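Local coordinates for protein possible galactose mutarotase (PDB 4RNL) that probably interconverts the alpha and beta anomers of galactose or a related aldose, as a member of the aldose 1-epimerase family, at residues R84-I89 / S111-P116; D101-N106 / E144-A149; A32-R37 / V48-R53; A160-I165 / E335-F340. All coordinates share one frame; numbering follows the deposited sequence.

Contact 1. Residues R84-I89 / S111-P116. With GOL (glycerol), chain E.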
loop_
_atom_site.group_PDB
_atom_site.type_symbol
_atom_site.label_atom_id
_atom_site.label_comp_id
_atom_site.label_asym_id
_atom_site.label_seq_id
_atom_site.Cartn_x
_atom_site.Cartn_y
_atom_site.Cartn_z
ATOM N N ARG A 84 -1.631 7.195 -9.853
ATOM C CA ARG A 84 -1.350 6.179 -10.872
ATOM C C ARG A 84 0.043 5.572 -10.732
ATOM O O ARG A 84 0.309 4.473 -11.229
ATOM C CB ARG A 84 -1.494 6.808 -12.273
ATOM C CG ARG A 84 -1.437 5.819 -13.430
ATOM C CD ARG A 84 -1.506 6.511 -14.790
ATOM N NE ARG A 84 -2.740 7.282 -14.984
ATOM C CZ ARG A 84 -3.263 7.538 -16.185
ATOM N NH1 ARG A 84 -2.676 7.065 -17.279
ATOM N NH2 ARG A 84 -4.378 8.251 -16.298
ATOM N N TYR A 85 0.939 6.298 -10.071
ATOM C CA TYR A 85 2.311 5.815 -9.887
ATOM C C TYR A 85 2.714 5.927 -8.422
ATOM O O TYR A 85 2.844 7.028 -7.884
ATOM C CB TYR A 85 3.328 6.531 -10.811
ATOM C CG TYR A 85 4.672 5.825 -10.755
ATOM C CD1 TYR A 85 5.589 6.124 -9.757
ATOM C CD2 TYR A 85 4.990 4.814 -11.660
ATOM C CE1 TYR A 85 6.784 5.452 -9.659
ATOM C CE2 TYR A 85 6.191 4.134 -11.578
ATOM C CZ TYR A 85 7.083 4.460 -10.567
ATOM O OH TYR A 85 8.282 3.795 -10.456
ATOM N N ALA A 86 2.918 4.782 -7.780
ATOM C CA ALA A 86 3.252 4.765 -6.356
ATOM C C ALA A 86 4.719 5.111 -6.167
ATOM O O ALA A 86 5.576 4.685 -6.948
ATOM C CB ALA A 86 2.951 3.412 -5.742
ATOM N N ASN A 87 4.994 5.846 -5.096
ATOM C CA ASN A 87 6.323 6.388 -4.810
ATOM C C ASN A 87 6.747 7.512 -5.766
ATOM O O ASN A 87 5.896 8.214 -6.322
ATOM C CB ASN A 87 7.382 5.286 -4.696
ATOM C CG ASN A 87 8.417 5.600 -3.644
ATOM O OD1 ASN A 87 9.431 6.222 -3.939
ATOM N ND2 ASN A 87 8.139 5.216 -2.393
ATOM N N ARG A 88 8.050 7.690 -5.953
ATOM C CA ARG A 88 8.557 8.938 -6.514
ATOM C C ARG A 88 8.998 8.849 -7.965
ATOM O O ARG A 88 9.569 7.844 -8.396
ATOM C CB ARG A 88 9.722 9.460 -5.658
ATOM C CG ARG A 88 9.315 9.821 -4.248
ATOM C CD ARG A 88 10.476 10.309 -3.398
ATOM N NE ARG A 88 9.950 10.856 -2.143
ATOM C CZ ARG A 88 9.639 10.117 -1.084
ATOM N NH1 ARG A 88 9.834 8.804 -1.110
ATOM N NH2 ARG A 88 9.134 10.687 0.006
ATOM N N ILE A 89 8.736 9.923 -8.703
ATOM C CA ILE A 89 9.306 10.114 -10.032
ATOM C C ILE A 89 10.158 11.367 -9.956
ATOM O O ILE A 89 9.659 12.455 -9.646
ATOM C CB ILE A 89 8.206 10.278 -11.098
ATOM C CG1 ILE A 89 7.395 8.983 -11.215
ATOM C CG2 ILE A 89 8.820 10.671 -12.461
ATOM C CD1 ILE A 89 6.155 9.095 -12.128
ATOM N N SER A 111 7.575 14.196 -8.085
ATOM C CA SER A 111 6.193 13.739 -7.994
ATOM C C SER A 111 6.113 12.522 -7.078
ATOM O O SER A 111 6.926 11.596 -7.198
ATOM C CB SER A 111 5.679 13.372 -9.387
ATOM O OG SER A 111 4.529 12.546 -9.293
ATOM N N LEU A 112 5.139 12.514 -6.165
ATOM C CA LEU A 112 4.983 11.407 -5.212
ATOM C C LEU A 112 3.569 10.857 -5.258
ATOM O O LEU A 112 2.600 11.626 -5.222
ATOM C CB LEU A 112 5.278 11.878 -3.781
ATOM C CG LEU A 112 4.946 10.911 -2.639
ATOM C CD1 LEU A 112 5.862 9.691 -2.647
ATOM C CD2 LEU A 112 5.027 11.635 -1.305
ATOM N N HIS A 113 3.460 9.532 -5.349
ATOM C CA HIS A 113 2.188 8.820 -5.175
ATOM C C HIS A 113 1.081 9.322 -6.099
ATOM O O HIS A 113 -0.090 9.385 -5.715
ATOM C CB HIS A 113 1.717 8.895 -3.706
ATOM C CG HIS A 113 2.563 8.105 -2.749
ATOM N ND1 HIS A 113 3.294 7.002 -3.128
ATOM C CD2 HIS A 113 2.779 8.259 -1.420
ATOM C CE1 HIS A 113 3.932 6.511 -2.079
ATOM N NE2 HIS A 113 3.630 7.254 -1.025
ATOM N N GLY A 114 1.443 9.685 -7.325
ATOM C CA GLY A 114 0.433 10.035 -8.299
ATOM C C GLY A 114 -0.042 11.478 -8.282
ATOM O O GLY A 114 -0.930 11.837 -9.049
ATOM N N GLY A 115 0.535 12.311 -7.420
ATOM C CA GLY A 115 0.201 13.727 -7.424
ATOM C C GLY A 115 -0.851 14.100 -6.395
ATOM O O GLY A 115 -1.396 13.225 -5.726
ATOM N N PRO A 116 -1.139 15.402 -6.260
ATOM C CA PRO A 116 -2.095 15.866 -5.247
ATOM C C PRO A 116 -3.461 15.219 -5.398
ATOM O O PRO A 116 -4.091 14.910 -4.382
ATOM C CB PRO A 116 -2.188 17.371 -5.520
ATOM C CG PRO A 116 -0.842 17.714 -6.115
ATOM C CD PRO A 116 -0.501 16.523 -6.977
HETATM C C1 GOL E . 6.541 5.676 1.534
HETATM O O1 GOL E . 5.430 5.348 0.737
HETATM C C2 GOL E . 7.199 6.962 1.036
HETATM O O2 GOL E . 8.465 6.672 0.450
HETATM C C3 GOL E . 7.361 7.897 2.236
HETATM O O3 GOL E . 8.218 8.976 1.930
HETATM O O HOH W 1 -2.361 9.967 -10.658
HETATM O O HOH W 2 4.039 9.819 -8.658
#
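The carbonyl O of N87 is gripped by several groups. H113 N donates to it at 2.9 Å, tilted 31° from the carbonyl plane. Water 2 adds a weak bond, and L112 CA makes a CH...O contact. The backbone N of N87 in turn donates to H113 ND1 at 2.8 Å, tilted somewhat from the imidazole plane. Two bonds therefore tie N87 to H113, and the second helps fix the rotation of the ring. At the far side of the ring, NE2 donates to glycerol O1 at 3.2 Å.

L112 CD1 lies over the middle of one face of this ring, 3.5 Å above its plane. The same methyl covers one face of the R88 guanidinium, so it fills the space between the two flat groups. It gets there because L112 CG is anti to the backbone N (chi1 170°). R88 runs alongside L112, with its CG 3.8 Å from L112 CD1. Its extended chain carries NH2 to glycerol O3 at 2.7 Å, a nearly straight bond. R88 NH1 and, more weakly, N87 ND2 both donate to glycerol O2. N107 holds R88 NE.

Beyond this, I89 and S111 form an antiparallel hydrogen-bonded pair. The chain then turns back through a type I' turn from L112 to G115. Water 2 joins S111 OG to G114 N beside it.

D242, E308 and H182 also bond the glycerol, which probably came from the crystallisation liquor. Such a ring of donors and acceptors around a polyol is consistent with the sugar pocket of an aldose 1-epimerase.

Contact 2. Residues D101-N106 / E144-A149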
loop_
_atom_site.group_PDB
_atom_site.type_symbol
_atom_site.label_atom_id
_atom_site.label_comp_id
_atom_site.label_asym_id
_atom_site.label_seq_id
_atom_site.Cartn_x
_atom_site.Cartn_y
_atom_site.Cartn_z
ATOM N N ASP A 101 6.722 14.034 -20.266
ATOM C CA ASP A 101 5.507 14.219 -19.477
ATOM C C ASP A 101 5.803 15.040 -18.229
ATOM O O ASP A 101 6.695 14.702 -17.458
ATOM C CB ASP A 101 4.929 12.855 -19.074
ATOM C CG ASP A 101 4.390 12.080 -20.260
ATOM O OD1 ASP A 101 3.245 12.367 -20.681
ATOM O OD2 ASP A 101 5.111 11.195 -20.779
ATOM N N ALA A 102 5.050 16.116 -18.029
ATOM C CA ALA A 102 5.249 16.979 -16.867
ATOM C C ALA A 102 4.223 16.691 -15.777
ATOM O O ALA A 102 3.010 16.743 -16.012
ATOM C CB ALA A 102 5.184 18.447 -17.285
ATOM N N LEU A 103 4.704 16.397 -14.570
ATOM C CA LEU A 103 3.816 16.110 -13.450
ATOM C C LEU A 103 3.868 17.259 -12.440
ATOM O O LEU A 103 4.746 18.124 -12.514
ATOM C CB LEU A 103 4.213 14.784 -12.782
ATOM C CG LEU A 103 4.456 13.600 -13.731
ATOM C CD1 LEU A 103 5.084 12.430 -12.989
ATOM C CD2 LEU A 103 3.164 13.154 -14.419
ATOM N N THR A 104 2.920 17.277 -11.512
ATOM C CA THR A 104 2.904 18.287 -10.457
ATOM C C THR A 104 3.937 17.928 -9.394
ATOM O O THR A 104 3.927 16.813 -8.866
ATOM C CB THR A 104 1.527 18.364 -9.795
ATOM O OG1 THR A 104 0.559 18.752 -10.777
ATOM C CG2 THR A 104 1.526 19.383 -8.642
ATOM N N PRO A 105 4.839 18.869 -9.079
ATOM C CA PRO A 105 5.842 18.568 -8.052
ATOM C C PRO A 105 5.242 18.701 -6.657
ATOM O O PRO A 105 5.282 19.789 -6.078
ATOM C CB PRO A 105 6.913 19.640 -8.285
ATOM C CG PRO A 105 6.153 20.811 -8.868
ATOM C CD PRO A 105 5.001 20.217 -9.656
ATOM N N ASN A 106 4.688 17.615 -6.129
ATOM C CA ASN A 106 4.057 17.648 -4.808
ATOM C C ASN A 106 4.971 17.162 -3.680
ATOM O O ASN A 106 4.569 17.118 -2.518
ATOM C CB ASN A 106 2.748 16.847 -4.812
ATOM C CG ASN A 106 2.970 15.367 -5.042
ATOM O OD1 ASN A 106 3.917 14.973 -5.727
ATOM N ND2 ASN A 106 2.107 14.536 -4.457
ATOM N N GLU A 144 -3.433 14.237 -13.672
ATOM C CA GLU A 144 -2.160 14.478 -12.989
ATOM C C GLU A 144 -0.957 14.406 -13.932
ATOM O O GLU A 144 0.163 14.132 -13.500
ATOM C CB GLU A 144 -1.975 13.519 -11.812
ATOM C CG GLU A 144 -2.906 13.795 -10.627
ATOM C CD GLU A 144 -2.593 15.108 -9.929
ATOM O OE1 GLU A 144 -1.479 15.656 -10.122
ATOM O OE2 GLU A 144 -3.466 15.607 -9.190
ATOM N N GLY A 145 -1.187 14.656 -15.216
ATOM C CA GLY A 145 -0.095 14.684 -16.177
ATOM C C GLY A 145 0.226 13.358 -16.846
ATOM O O GLY A 145 0.996 13.333 -17.795
ATOM N N PHE A 146 -0.357 12.260 -16.365
ATOM C CA PHE A 146 -0.085 10.942 -16.947
ATOM C C PHE A 146 -0.903 10.771 -18.224
ATOM O O PHE A 146 -2.092 11.075 -18.241
ATOM C CB PHE A 146 -0.419 9.830 -15.941
ATOM C CG PHE A 146 0.460 9.827 -14.719
ATOM C CD1 PHE A 146 1.674 9.159 -14.727
ATOM C CD2 PHE A 146 0.069 10.482 -13.557
ATOM C CE1 PHE A 146 2.499 9.152 -13.603
ATOM C CE2 PHE A 146 0.890 10.487 -12.426
ATOM C CZ PHE A 146 2.102 9.821 -12.445
ATOM N N PRO A 147 -0.267 10.285 -19.304
ATOM C CA PRO A 147 -0.977 10.134 -20.577
ATOM C C PRO A 147 -1.835 8.866 -20.610
ATOM O O PRO A 147 -1.540 7.887 -19.922
ATOM C CB PRO A 147 0.166 10.047 -21.595
ATOM C CG PRO A 147 1.276 9.381 -20.833
ATOM C CD PRO A 147 1.135 9.838 -19.388
ATOM N N GLY A 148 -2.910 8.893 -21.390
ATOM C CA GLY A 148 -3.744 7.717 -21.556
ATOM C C GLY A 148 -4.845 7.608 -20.525
ATOM O O GLY A 148 -4.636 7.884 -19.340
ATOM N N ALA A 149 -6.030 7.206 -20.977
ATOM C CA ALA A 149 -7.111 6.885 -20.048
ATOM C C ALA A 149 -6.858 5.491 -19.490
ATOM O O ALA A 149 -6.766 4.519 -20.246
ATOM C CB ALA A 149 -8.450 6.934 -20.761
HETATM O O HOH W 3 2.140 15.649 -18.725
HETATM O O HOH W 4 0.928 15.193 -11.210
HETATM O O HOH W 5 -2.067 18.488 -10.137
#
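L103 and F146 both set CG anti to the carbonyl carbon, with chi1 of -47° and -66°, and this brings leucine methyls against the phenyl ring. The two side chains cross at about a right angle. L103 CD2 sits over the ring centre, 3.9 Å from the centroid and only 7° off the normal, a clear CH-pi contact. The other methyl, CD1, touches F146 CZ at the rim of the ring. L103 CD2 also presses on the backbone of the other segment, 3.3 Å from E144 O.

No direct hydrogen bond crosses this contact. Three waters do the polar work instead. Water 3 donates to A102 O and to G145 O, the latter at 2.7 Å. Water 4 accepts from T104 N and donates to E144 O at 2.6 Å and to E144 OE1 at 2.7 Å. E144 is bent at its second side-chain torsion. The bend folds the carboxylate back over its own main chain, so that water 4 can bond both OE1 and the E144 carbonyl O. Water 5 links T104 OG1 to the same OE1. The carboxylate's other oxygen, OE2, accepts from G117 N.

At the other end, P147 lies across D101, with its CD 3.5 Å from D101 OD1. G145 passes close to the 101-106 backbone, its CA 3.7 Å from A102 O.

The contact packs the loop between strands 132-139 and 150-159 against the end of strand 99-102. L103 and F146 both also touch F94 of the adjoining strand 93-96 and I89 of strand 88-89.

Contact 3. Residues A32-R37 / V48-R53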
loop_
_atom_site.group_PDB
_atom_site.type_symbol
_atom_site.label_atom_id
_atom_site.label_comp_id
_atom_site.label_asym_id
_atom_site.label_seq_id
_atom_site.Cartn_x
_atom_site.Cartn_y
_atom_site.Cartn_z
ATOM N N ALA A 32 -12.583 -16.208 14.145
ATOM C CA ALA A 32 -11.302 -16.842 13.841
ATOM C C ALA A 32 -10.685 -16.257 12.577
ATOM O O ALA A 32 -9.563 -16.603 12.203
ATOM C CB ALA A 32 -11.469 -18.349 13.706
ATOM N N GLY A 33 -11.432 -15.378 11.915
ATOM C CA GLY A 33 -10.966 -14.745 10.696
ATOM C C GLY A 33 -10.680 -13.271 10.895
ATOM O O GLY A 33 -10.105 -12.870 11.908
ATOM N N LEU A 34 -11.085 -12.461 9.924
ATOM C CA LEU A 34 -10.787 -11.043 9.948
ATOM C C LEU A 34 -12.045 -10.224 9.806
ATOM O O LEU A 34 -13.068 -10.710 9.321
ATOM C CB LEU A 34 -9.882 -10.673 8.767
ATOM C CG LEU A 34 -8.528 -11.340 8.573
ATOM C CD1 LEU A 34 -7.817 -10.629 7.445
ATOM C CD2 LEU A 34 -7.723 -11.275 9.847
ATOM N N ARG A 35 -11.952 -8.963 10.206
ATOM C CA ARG A 35 -12.890 -7.955 9.731
ATOM C C ARG A 35 -12.039 -6.881 9.068
ATOM O O ARG A 35 -11.060 -6.389 9.654
ATOM C CB ARG A 35 -13.751 -7.368 10.864
ATOM C CG ARG A 35 -14.748 -6.319 10.353
ATOM C CD ARG A 35 -15.864 -6.025 11.342
ATOM N NE ARG A 35 -15.350 -5.593 12.637
ATOM C CZ ARG A 35 -16.050 -5.649 13.767
ATOM N NH1 ARG A 35 -17.295 -6.113 13.750
ATOM N NH2 ARG A 35 -15.507 -5.241 14.908
ATOM N N VAL A 36 -12.381 -6.570 7.828
ATOM C CA VAL A 36 -11.691 -5.544 7.067
ATOM C C VAL A 36 -12.737 -4.566 6.575
ATOM O O VAL A 36 -13.785 -4.976 6.074
ATOM C CB VAL A 36 -10.946 -6.158 5.859
ATOM C CG1 VAL A 36 -10.330 -5.055 4.991
ATOM C CG2 VAL A 36 -9.860 -7.139 6.338
ATOM N N ARG A 37 -12.476 -3.273 6.735
ATOM C CA ARG A 37 -13.392 -2.269 6.199
ATOM C C ARG A 37 -12.676 -1.439 5.143
ATOM O O ARG A 37 -11.536 -1.022 5.353
ATOM C CB ARG A 37 -13.921 -1.372 7.319
ATOM C CG ARG A 37 -14.672 -2.128 8.407
ATOM C CD ARG A 37 -15.318 -1.169 9.397
ATOM N NE ARG A 37 -16.006 -1.888 10.469
ATOM C CZ ARG A 37 -15.574 -1.946 11.725
ATOM N NH1 ARG A 37 -14.457 -1.316 12.073
ATOM N NH2 ARG A 37 -16.258 -2.627 12.634
ATOM N N VAL A 48 -8.434 -3.149 9.935
ATOM C CA VAL A 48 -8.115 -4.563 9.802
ATOM C C VAL A 48 -8.103 -5.137 11.218
ATOM O O VAL A 48 -7.348 -4.668 12.075
ATOM C CB VAL A 48 -6.721 -4.773 9.163
ATOM C CG1 VAL A 48 -6.341 -6.238 9.197
ATOM C CG2 VAL A 48 -6.697 -4.255 7.722
ATOM N N GLU A 49 -8.956 -6.121 11.475
ATOM C CA GLU A 49 -9.041 -6.731 12.800
ATOM C C GLU A 49 -8.753 -8.223 12.716
ATOM O O GLU A 49 -9.293 -8.910 11.853
ATOM C CB GLU A 49 -10.429 -6.499 13.401
ATOM C CG GLU A 49 -10.688 -5.033 13.745
ATOM C CD GLU A 49 -12.158 -4.725 13.930
ATOM O OE1 GLU A 49 -12.610 -4.675 15.090
ATOM O OE2 GLU A 49 -12.863 -4.533 12.915
ATOM N N ALA A 50 -7.919 -8.712 13.632
ATOM C CA ALA A 50 -7.435 -10.088 13.609
ATOM C C ALA A 50 -7.198 -10.557 15.040
ATOM O O ALA A 50 -6.864 -9.747 15.913
ATOM C CB ALA A 50 -6.124 -10.166 12.813
ATOM N N PRO A 51 -7.345 -11.867 15.288
ATOM C CA PRO A 51 -7.168 -12.373 16.657
ATOM C C PRO A 51 -5.707 -12.480 17.090
ATOM O O PRO A 51 -4.828 -12.734 16.251
ATOM C CB PRO A 51 -7.804 -13.768 16.598
ATOM C CG PRO A 51 -7.627 -14.197 15.178
ATOM C CD PRO A 51 -7.747 -12.930 14.346
ATOM N N ASP A 52 -5.454 -12.285 18.387
ATOM C CA ASP A 52 -4.136 -12.544 18.961
ATOM C C ASP A 52 -4.043 -14.025 19.335
ATOM O O ASP A 52 -4.975 -14.790 19.063
ATOM C CB ASP A 52 -3.848 -11.621 20.167
ATOM C CG ASP A 52 -4.780 -11.864 21.366
ATOM O OD1 ASP A 52 -5.474 -12.902 21.431
ATOM O OD2 ASP A 52 -4.794 -11.006 22.281
ATOM N N ARG A 53 -2.948 -14.432 19.975
ATOM C CA ARG A 53 -2.764 -15.847 20.306
ATOM C C ARG A 53 -3.795 -16.384 21.307
ATOM O O ARG A 53 -3.978 -17.595 21.413
ATOM C CB ARG A 53 -1.336 -16.136 20.796
ATOM C CG ARG A 53 -0.960 -15.450 22.098
ATOM C CD ARG A 53 0.306 -16.063 22.707
ATOM N NE ARG A 53 1.499 -15.870 21.874
ATOM C CZ ARG A 53 2.301 -14.811 21.953
ATOM N NH1 ARG A 53 3.370 -14.714 21.168
ATOM N NH2 ARG A 53 2.036 -13.845 22.821
HETATM O O HOH W 6 -12.036 -3.880 10.592
HETATM O O HOH W 7 -12.933 -1.228 14.933
#
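Strands 35-37 and 48-51 run antiparallel, 173° apart and 4.8 Å between axes, with R35 and E49 as a hydrogen-bonded pair. E49 N donates to R35 O at 2.8 Å, and R35 N returns a bond to E49 O. The side chains of this pair lie side by side, pointing the same way. R35 grips the carboxylate side-on. Its NE meets E49 OE2 at 2.7 Å, nearly straight but from above the carboxylate plane. Its NH2 meets E49 OE1 at 3.0 Å on the syn side. The bend at the third torsion of R35 (chi3 57°) turns the guanidinium to this grip. R37 adds a long ion pair by charge alone, with E49 OE2 over a face of its guanidinium. Water 6 donates to that oxygen as well, so OE2 is held by R35 NE and a water, with the R37 charge nearby.

V36 and V48 occupy the other face of the sheet, their CG2 methyls 4.5 Å apart. Close by, L34 CD2 packs on A50 CB at 3.5 Å.

The two strands form a hairpin within a five-stranded antiparallel sheet. Strand 21-28 flanks it beside 35-39, and strand 57-59 beside 45-51. L34 and V48 rest on F340 of strand 332-342.

Contact 4. Residues A160-I165 / E335-F340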
loop_
_atom_site.group_PDB
_atom_site.type_symbol
_atom_site.label_atom_id
_atom_site.label_comp_id
_atom_site.label_asym_id
_atom_site.label_seq_id
_atom_site.Cartn_x
_atom_site.Cartn_y
_atom_site.Cartn_z
ATOM N N ALA A 160 -11.183 -16.482 5.140
ATOM C CA ALA A 160 -10.654 -16.822 6.463
ATOM C C ALA A 160 -9.753 -15.711 7.004
ATOM O O ALA A 160 -10.205 -14.588 7.236
ATOM C CB ALA A 160 -9.909 -18.164 6.426
ATOM N N GLY A 161 -8.469 -16.009 7.187
ATOM C CA GLY A 161 -7.560 -15.025 7.744
ATOM C C GLY A 161 -6.759 -14.232 6.725
ATOM O O GLY A 161 -5.819 -13.533 7.098
ATOM N N ALA A 162 -7.124 -14.327 5.447
ATOM C CA ALA A 162 -6.320 -13.696 4.396
ATOM C C ALA A 162 -7.096 -12.645 3.616
ATOM O O ALA A 162 -8.171 -12.928 3.091
ATOM C CB ALA A 162 -5.771 -14.751 3.439
ATOM N N LEU A 163 -6.534 -11.441 3.523
ATOM C CA LEU A 163 -7.091 -10.384 2.680
ATOM C C LEU A 163 -6.333 -10.353 1.358
ATOM O O LEU A 163 -5.109 -10.215 1.345
ATOM C CB LEU A 163 -6.929 -9.017 3.352
ATOM C CG LEU A 163 -7.276 -7.798 2.496
ATOM C CD1 LEU A 163 -8.775 -7.750 2.239
ATOM C CD2 LEU A 163 -6.791 -6.517 3.171
ATOM N N ARG A 164 -7.058 -10.465 0.251
ATOM C CA ARG A 164 -6.424 -10.457 -1.069
ATOM C C ARG A 164 -6.786 -9.186 -1.822
ATOM O O ARG A 164 -7.948 -8.791 -1.872
ATOM C CB ARG A 164 -6.843 -11.688 -1.886
ATOM C CG ARG A 164 -6.330 -11.686 -3.326
ATOM C CD ARG A 164 -6.854 -12.877 -4.123
ATOM N NE ARG A 164 -6.033 -14.074 -3.933
ATOM C CZ ARG A 164 -6.354 -15.082 -3.129
ATOM N NH1 ARG A 164 -7.483 -15.045 -2.444
ATOM N NH2 ARG A 164 -5.548 -16.127 -3.015
ATOM N N ILE A 165 -5.781 -8.526 -2.398
ATOM C CA ILE A 165 -6.050 -7.332 -3.206
ATOM C C ILE A 165 -5.473 -7.542 -4.600
ATOM O O ILE A 165 -4.259 -7.697 -4.753
ATOM C CB ILE A 165 -5.427 -6.053 -2.597
ATOM C CG1 ILE A 165 -5.929 -5.838 -1.166
ATOM C CG2 ILE A 165 -5.803 -4.838 -3.431
ATOM C CD1 ILE A 165 -5.236 -4.667 -0.436
ATOM N N GLU A 335 -1.001 -8.537 -7.647
ATOM C CA GLU A 335 -1.751 -9.219 -6.604
ATOM C C GLU A 335 -0.924 -9.319 -5.343
ATOM O O GLU A 335 0.232 -9.746 -5.379
ATOM C CB GLU A 335 -2.177 -10.620 -7.072
ATOM C CG GLU A 335 -2.833 -11.460 -5.961
ATOM C CD GLU A 335 -3.217 -12.862 -6.416
ATOM O OE1 GLU A 335 -2.839 -13.255 -7.535
ATOM O OE2 GLU A 335 -3.894 -13.581 -5.644
ATOM N N THR A 336 -1.524 -8.912 -4.231
ATOM C CA THR A 336 -0.875 -8.975 -2.935
ATOM C C THR A 336 -1.848 -9.606 -1.934
ATOM O O THR A 336 -3.053 -9.347 -1.975
ATOM C CB THR A 336 -0.393 -7.572 -2.491
ATOM O OG1 THR A 336 0.603 -7.099 -3.423
ATOM C CG2 THR A 336 0.232 -7.633 -1.100
ATOM N N VAL A 337 -1.339 -10.487 -1.080
ATOM C CA VAL A 337 -2.186 -11.167 -0.107
ATOM C C VAL A 337 -1.612 -10.939 1.282
ATOM O O VAL A 337 -0.417 -11.136 1.508
ATOM C CB VAL A 337 -2.259 -12.686 -0.367
ATOM C CG1 VAL A 337 -3.201 -13.352 0.640
ATOM C CG2 VAL A 337 -2.710 -12.980 -1.796
ATOM N N TYR A 338 -2.464 -10.499 2.204
ATOM C CA TYR A 338 -2.070 -10.314 3.589
ATOM C C TYR A 338 -2.668 -11.469 4.376
ATOM O O TYR A 338 -3.871 -11.481 4.621
ATOM C CB TYR A 338 -2.653 -9.010 4.132
ATOM C CG TYR A 338 -2.160 -7.744 3.458
ATOM C CD1 TYR A 338 -2.612 -7.378 2.194
ATOM C CD2 TYR A 338 -1.275 -6.897 4.112
ATOM C CE1 TYR A 338 -2.173 -6.209 1.587
ATOM C CE2 TYR A 338 -0.837 -5.727 3.523
ATOM C CZ TYR A 338 -1.288 -5.390 2.261
ATOM O OH TYR A 338 -0.840 -4.227 1.680
ATOM N N ALA A 339 -1.842 -12.435 4.770
ATOM C CA ALA A 339 -2.336 -13.614 5.483
ATOM C C ALA A 339 -1.975 -13.533 6.962
ATOM O O ALA A 339 -0.796 -13.559 7.325
ATOM C CB ALA A 339 -1.776 -14.898 4.861
ATOM N N PHE A 340 -2.995 -13.434 7.813
ATOM C CA PHE A 340 -2.780 -13.296 9.250
ATOM C C PHE A 340 -2.900 -14.637 9.951
ATOM O O PHE A 340 -3.699 -15.488 9.560
ATOM C CB PHE A 340 -3.772 -12.287 9.857
ATOM C CG PHE A 340 -3.569 -10.874 9.368
ATOM C CD1 PHE A 340 -4.140 -10.449 8.175
ATOM C CD2 PHE A 340 -2.784 -9.979 10.091
ATOM C CE1 PHE A 340 -3.938 -9.147 7.713
ATOM C CE2 PHE A 340 -2.580 -8.688 9.641
ATOM C CZ PHE A 340 -3.150 -8.270 8.444
#
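I165 and Y338 mark the tightly packed side of this contact. I165 CD1 meets Y338 CE1 at 4.0 Å, the two side chains crossing at a slant. Y338 takes this place with CG anti to the carbonyl carbon (chi1 -64°). Its ring also has L163 O at an edge, in the ring plane. L163 and T336 share this face and are buried. The T336 hydroxyl is hydrogen-bonded to the hydroxyls of T309 and T274.

The backbones pair in regular antiparallel fashion. L163 and Y338 form one hydrogen-bonded pair, with Y338 N to L163 O at 2.8 Å. I165 and T336 form the next, and I165 N donates to T336 O at 2.9 Å, almost straight at 176°. F340 N bonds G161 O where the segment enters its strand.

The opposite face is looser and partly exposed. A162, R164, V337 and A339 lie there. A162 CB touches V337 CG1 at 4.0 Å and A339 CB at 4.2 Å. R164 runs alongside V337 and reaches E335. Its NE lies 2.8 Å from E335 OE2, which it meets nearly head-on to the C-O bond, within its own guanidinium plane. R164 was modelled in two conformers and this salt bridge is described for one of them, so its share of the contact is doubtful. E335 has a second cationic partner in R333.

Strands 162-171 and 332-342 are neighbours inside a nine-stranded antiparallel sheet. One face is buried against strand 180-185, and the other is partly open. Such layering is characteristic of the beta-sandwich of galactose mutarotases.

In the fold
The four contacts form two touching pairs on opposite sides of the chain's centre. Contacts 1 and 2 meet where L112 N bonds N106 OD1 and R84 NH1 bonds G148 O. Contacts 3 and 4 meet by apolar packing of L34 and V48 on F340, which joins two different sheets. Contacts 1 and 3 are largely buried, whereas 2 and 4 are partly open. Contact 1 is rich in direct polar bonds and faces a bound polyol. Contact 2 lies further from the centre and relies on water bridges. Contacts 3 and 4 are regular strand pairs with salt bridges on one face. The centres of contacts 2 and 3 are about 38 Å apart.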